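Local coordinates for periplasmic iron-binding protein (Synechocystis sp., PDB 2VOZ) that binds ferric iron in the periplasm and probably hands it to an ABC transporter that imports the metal, at residues B[128-140]-B[212-225]. Numbering follows the deposited sequence.
Sequences QRARVLYYSRDRV and IAAGIGDVAIANSY
With CG anti to its carbonyl carbon (chi1 -68°), Y134 carries the CD1/CE1 side of its ring to the methyl of A222; R139, its CG likewise anti to the carbonyl carbon, bends at chi3 and turns its guanidinium to D218. Y134 lies on the antiparallel strand pair 128-136 with 219-223, in the mixed sheet of this periplasmic solute-binding fold, and R139 in the loop after the first strand. V132 and A222, then Y134 and A220, are the hydrogen-bonded pairs. Y134 CE1 packs on A222 CB at 3.6 Å, and Y134 OH donates to N223 O (2.8 Å) from above the carbonyl plane. A phenylalanine in place of Y134 would probably leave N223 O without this donor. On the other face, R131 NH1 makes a weak bond to N223 OD1, though D205 is its salt-bridge partner. N223 ND2 donates to Y225 OH at 3.1 Å; Y225 belongs to the iron site, empty in this apo model. R129, paired with E300, lies against the same tyrosine, Y225 CE2 sitting 3.4 Å above the guanidinium plane. At the far end, S136 OG covers one face of the R139 guanidinium; R139 NH1 donates in plane to I212 O and G217 O, while R139 NE forms a salt bridge with D218 OD1 at 2.7 Å, from above the carboxylate plane.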
loop_
_atom_site.group_PDB
_atom_site.type_symbol
_atom_site.label_atom_id
_atom_site.label_comp_id
_atom_site.label_asym_id
_atom_site.label_seq_id
_atom_site.Cartn_x
_atom_site.Cartn_y
_atom_site.Cartn_z
ATOM N N GLN B 128 3.596 -24.103 7.673
ATOM C CA GLN B 128 2.479 -24.931 8.048
ATOM C C GLN B 128 1.518 -24.171 8.958
ATOM O O GLN B 128 1.891 -23.185 9.599
ATOM C CB GLN B 128 2.945 -26.256 8.658
ATOM C CG GLN B 128 3.673 -26.127 9.909
ATOM C CD GLN B 128 4.259 -27.461 10.423
ATOM O OE1 GLN B 128 3.597 -28.500 10.433
ATOM N NE2 GLN B 128 5.502 -27.413 10.856
ATOM N N ARG B 129 0.247 -24.555 8.886
ATOM C CA ARG B 129 -0.803 -23.979 9.715
ATOM C C ARG B 129 -1.536 -25.168 10.317
ATOM O O ARG B 129 -1.423 -26.295 9.809
ATOM C CB ARG B 129 -1.804 -23.129 8.876
ATOM C CG ARG B 129 -2.493 -23.873 7.693
ATOM C CD ARG B 129 -1.728 -23.811 6.333
ATOM N NE ARG B 129 -1.492 -22.429 5.927
ATOM C CZ ARG B 129 -2.433 -21.637 5.375
ATOM N NH1 ARG B 129 -3.648 -22.117 5.128
ATOM N NH2 ARG B 129 -2.166 -20.369 5.102
ATOM N N ALA B 130 -2.246 -24.934 11.399
ATOM C CA ALA B 130 -3.026 -26.005 12.042
ATOM C C ALA B 130 -4.483 -25.642 11.929
ATOM O O ALA B 130 -4.817 -24.459 12.038
ATOM C CB ALA B 130 -2.622 -26.109 13.549
ATOM N N ARG B 131 -5.353 -26.628 11.708
ATOM C CA ARG B 131 -6.783 -26.368 11.675
ATOM C C ARG B 131 -7.261 -26.765 13.084
ATOM O O ARG B 131 -7.253 -27.936 13.461
ATOM C CB ARG B 131 -7.499 -27.138 10.538
ATOM C CG ARG B 131 -8.941 -26.600 10.297
ATOM C CD ARG B 131 -9.289 -26.732 8.826
ATOM N NE ARG B 131 -10.561 -26.099 8.490
ATOM C CZ ARG B 131 -10.742 -24.777 8.353
ATOM N NH1 ARG B 131 -9.735 -23.926 8.538
ATOM N NH2 ARG B 131 -11.941 -24.300 8.017
ATOM N N VAL B 132 -7.604 -25.758 13.871
ATOM C CA VAL B 132 -7.808 -25.960 15.291
ATOM C C VAL B 132 -9.266 -25.724 15.667
ATOM O O VAL B 132 -10.096 -25.429 14.815
ATOM C CB VAL B 132 -6.905 -25.018 16.121
ATOM C CG1 VAL B 132 -5.411 -25.362 15.922
ATOM C CG2 VAL B 132 -7.195 -23.507 15.826
ATOM N N LEU B 133 -9.560 -25.846 16.961
ATOM C CA LEU B 133 -10.878 -25.513 17.457
ATOM C C LEU B 133 -10.816 -24.210 18.209
ATOM O O LEU B 133 -9.779 -23.878 18.838
ATOM C CB LEU B 133 -11.373 -26.589 18.407
ATOM C CG LEU B 133 -11.347 -28.026 17.885
ATOM C CD1 LEU B 133 -12.100 -28.991 18.829
ATOM C CD2 LEU B 133 -11.945 -28.097 16.496
ATOM N N TYR B 134 -11.910 -23.466 18.110
ATOM C CA TYR B 134 -12.107 -22.248 18.881
ATOM C C TYR B 134 -13.342 -22.456 19.727
ATOM O O TYR B 134 -14.305 -23.096 19.297
ATOM C CB TYR B 134 -12.281 -21.045 17.955
ATOM C CG TYR B 134 -10.983 -20.768 17.246
ATOM C CD1 TYR B 134 -10.772 -21.204 15.946
ATOM C CD2 TYR B 134 -9.933 -20.158 17.917
ATOM C CE1 TYR B 134 -9.563 -20.964 15.283
ATOM C CE2 TYR B 134 -8.723 -19.918 17.278
ATOM C CZ TYR B 134 -8.548 -20.329 15.963
ATOM O OH TYR B 134 -7.342 -20.071 15.354
ATOM N N TYR B 135 -13.332 -21.923 20.935
ATOM C CA TYR B 135 -14.496 -22.159 21.804
ATOM C C TYR B 135 -14.819 -20.961 22.652
ATOM O O TYR B 135 -13.932 -20.176 23.013
ATOM C CB TYR B 135 -14.294 -23.405 22.686
ATOM C CG TYR B 135 -13.195 -23.260 23.736
ATOM C CD1 TYR B 135 -11.867 -23.645 23.446
ATOM C CD2 TYR B 135 -13.489 -22.708 25.016
ATOM C CE1 TYR B 135 -10.841 -23.529 24.398
ATOM C CE2 TYR B 135 -12.475 -22.615 25.977
ATOM C CZ TYR B 135 -11.167 -23.001 25.657
ATOM O OH TYR B 135 -10.165 -22.837 26.606
ATOM N N SER B 136 -16.103 -20.842 22.977
ATOM C CA SER B 136 -16.602 -19.793 23.845
ATOM C C SER B 136 -16.058 -20.011 25.259
ATOM O O SER B 136 -16.343 -21.022 25.882
ATOM C CB SER B 136 -18.141 -19.891 23.914
ATOM O OG SER B 136 -18.663 -18.974 24.862
ATOM N N ARG B 137 -15.343 -19.035 25.775
ATOM C CA ARG B 137 -14.774 -19.144 27.124
ATOM C C ARG B 137 -15.900 -19.249 28.162
ATOM O O ARG B 137 -15.785 -20.018 29.110
ATOM C CB ARG B 137 -13.890 -17.953 27.396
ATOM C CG ARG B 137 -12.620 -18.043 26.610
ATOM C CD ARG B 137 -11.648 -16.874 26.863
ATOM N NE ARG B 137 -11.296 -16.733 28.274
ATOM C CZ ARG B 137 -10.442 -17.512 28.942
ATOM N NH1 ARG B 137 -9.843 -18.549 28.347
ATOM N NH2 ARG B 137 -10.199 -17.262 30.233
ATOM N N ASP B 138 -17.000 -18.528 27.931
ATOM C CA ASP B 138 -18.097 -18.506 28.884
ATOM C C ASP B 138 -18.971 -19.756 28.790
ATOM O O ASP B 138 -19.509 -20.222 29.813
ATOM C CB ASP B 138 -18.946 -17.253 28.675
ATOM C CG ASP B 138 -18.245 -15.983 29.135
ATOM O OD1 ASP B 138 -18.795 -14.896 28.882
ATOM O OD2 ASP B 138 -17.149 -16.050 29.740
ATOM N N ARG B 139 -19.101 -20.324 27.587
ATOM C CA ARG B 139 -20.096 -21.390 27.390
ATOM C C ARG B 139 -19.576 -22.795 27.171
ATOM O O ARG B 139 -20.362 -23.754 27.129
ATOM C CB ARG B 139 -21.049 -21.019 26.247
ATOM C CG ARG B 139 -21.727 -19.655 26.409
ATOM C CD ARG B 139 -22.763 -19.423 25.347
ATOM N NE ARG B 139 -22.139 -19.409 24.005
ATOM C CZ ARG B 139 -21.528 -18.358 23.462
ATOM N NH1 ARG B 139 -21.008 -18.466 22.225
ATOM N NH2 ARG B 139 -21.483 -17.151 24.088
ATOM N N VAL B 140 -18.272 -22.914 26.986
ATOM C CA VAL B 140 -17.629 -24.197 26.785
ATOM C C VAL B 140 -16.512 -24.388 27.747
ATOM O O VAL B 140 -15.672 -23.504 27.920
ATOM C CB VAL B 140 -17.052 -24.331 25.347
ATOM C CG1 VAL B 140 -16.289 -25.651 25.208
ATOM C CG2 VAL B 140 -18.172 -24.204 24.320
ATOM N N ILE B 212 -18.741 -17.053 17.393
ATOM C CA ILE B 212 -18.748 -17.551 18.784
ATOM C C ILE B 212 -18.925 -16.349 19.682
ATOM O O ILE B 212 -19.746 -16.384 20.597
ATOM C CB ILE B 212 -17.456 -18.277 19.135
ATOM C CG1 ILE B 212 -17.296 -19.512 18.228
ATOM C CG2 ILE B 212 -17.464 -18.729 20.631
ATOM C CD1 ILE B 212 -15.921 -20.237 18.446
ATOM N N ALA B 213 -18.134 -15.298 19.433
ATOM C CA ALA B 213 -18.217 -14.083 20.276
ATOM C C ALA B 213 -19.604 -13.474 20.278
ATOM O O ALA B 213 -20.050 -12.969 21.333
ATOM C CB ALA B 213 -17.154 -13.035 19.863
ATOM N N ALA B 214 -20.288 -13.532 19.118
ATOM C CA ALA B 214 -21.632 -12.998 18.926
ATOM C C ALA B 214 -22.739 -13.901 19.483
ATOM O O ALA B 214 -23.909 -13.536 19.410
ATOM C CB ALA B 214 -21.872 -12.735 17.459
ATOM N N GLY B 215 -22.376 -15.071 20.009
ATOM C CA GLY B 215 -23.345 -16.023 20.587
ATOM C C GLY B 215 -24.060 -16.932 19.596
ATOM O O GLY B 215 -24.971 -17.700 19.993
ATOM N N ILE B 216 -23.653 -16.884 18.329
ATOM C CA ILE B 216 -24.273 -17.709 17.261
ATOM C C ILE B 216 -24.006 -19.203 17.435
ATOM O O ILE B 216 -24.889 -20.033 17.172
ATOM C CB ILE B 216 -23.866 -17.192 15.844
ATOM C CG1 ILE B 216 -24.336 -15.737 15.707
ATOM C CG2 ILE B 216 -24.525 -18.022 14.735
ATOM C CD1 ILE B 216 -23.563 -14.925 14.675
ATOM N N GLY B 217 -22.811 -19.553 17.904
ATOM C CA GLY B 217 -22.480 -20.976 18.164
ATOM C C GLY B 217 -21.407 -20.989 19.225
ATOM O O GLY B 217 -21.017 -19.917 19.701
ATOM N N ASP B 218 -20.880 -22.170 19.583
ATOM C CA ASP B 218 -19.977 -22.266 20.725
ATOM C C ASP B 218 -18.595 -22.827 20.399
ATOM O O ASP B 218 -17.650 -22.624 21.157
ATOM C CB ASP B 218 -20.585 -23.168 21.807
ATOM C CG ASP B 218 -21.825 -22.583 22.456
ATOM O OD1 ASP B 218 -22.239 -21.432 22.161
ATOM O OD2 ASP B 218 -22.404 -23.326 23.285
ATOM N N VAL B 219 -18.503 -23.570 19.296
ATOM C CA VAL B 219 -17.229 -24.224 18.881
ATOM C C VAL B 219 -17.078 -24.050 17.378
ATOM O O VAL B 219 -18.008 -24.327 16.630
ATOM C CB VAL B 219 -17.165 -25.744 19.218
ATOM C CG1 VAL B 219 -15.839 -26.334 18.738
ATOM C CG2 VAL B 219 -17.366 -25.965 20.732
ATOM N N ALA B 220 -15.931 -23.522 16.953
ATOM C CA ALA B 220 -15.685 -23.316 15.519
ATOM C C ALA B 220 -14.466 -24.105 15.127
ATOM O O ALA B 220 -13.597 -24.394 15.980
ATOM C CB ALA B 220 -15.456 -21.859 15.193
ATOM N N ILE B 221 -14.402 -24.447 13.831
ATOM C CA ILE B 221 -13.200 -25.045 13.255
ATOM C C ILE B 221 -12.607 -23.996 12.327
ATOM O O ILE B 221 -13.324 -23.473 11.464
ATOM C CB ILE B 221 -13.554 -26.303 12.440
ATOM C CG1 ILE B 221 -14.233 -27.347 13.362
ATOM C CG2 ILE B 221 -12.277 -26.917 11.813
ATOM C CD1 ILE B 221 -14.716 -28.618 12.624
ATOM N N ALA B 222 -11.351 -23.614 12.558
ATOM C CA ALA B 222 -10.698 -22.586 11.722
ATOM C C ALA B 222 -9.213 -22.688 11.898
ATOM O O ALA B 222 -8.731 -23.382 12.783
ATOM C CB ALA B 222 -11.190 -21.170 12.046
ATOM N N ASN B 223 -8.462 -22.067 10.998
ATOM C CA ASN B 223 -7.018 -22.154 11.108
ATOM C C ASN B 223 -6.456 -21.323 12.250
ATOM O O ASN B 223 -7.045 -20.296 12.629
ATOM C CB ASN B 223 -6.376 -21.759 9.805
ATOM C CG ASN B 223 -6.618 -22.807 8.710
ATOM O OD1 ASN B 223 -6.929 -23.980 8.997
ATOM N ND2 ASN B 223 -6.451 -22.388 7.456
ATOM N N SER B 224 -5.288 -21.762 12.711
ATOM C CA SER B 224 -4.537 -21.161 13.798
ATOM C C SER B 224 -4.207 -19.665 13.576
ATOM O O SER B 224 -4.378 -18.845 14.500
ATOM C CB SER B 224 -3.226 -21.973 14.003
ATOM O OG SER B 224 -2.504 -22.087 12.781
ATOM N N TYR B 225 -3.718 -19.300 12.390
ATOM C CA TYR B 225 -3.201 -17.927 12.196
ATOM C C TYR B 225 -4.276 -16.840 12.247
ATOM O O TYR B 225 -3.964 -15.686 12.493
ATOM C CB TYR B 225 -2.408 -17.815 10.888
ATOM C CG TYR B 225 -3.162 -18.309 9.695
ATOM C CD1 TYR B 225 -3.954 -17.448 8.924
ATOM C CD2 TYR B 225 -3.096 -19.645 9.326
ATOM C CE1 TYR B 225 -4.669 -17.932 7.828
ATOM C CE2 TYR B 225 -3.788 -20.120 8.209
ATOM C CZ TYR B 225 -4.587 -19.266 7.485
ATOM O OH TYR B 225 -5.285 -19.738 6.383
HETATM O O HOH W 1 -20.190 -14.643 23.543
HETATM O O HOH W 2 -21.494 -25.232 24.982
#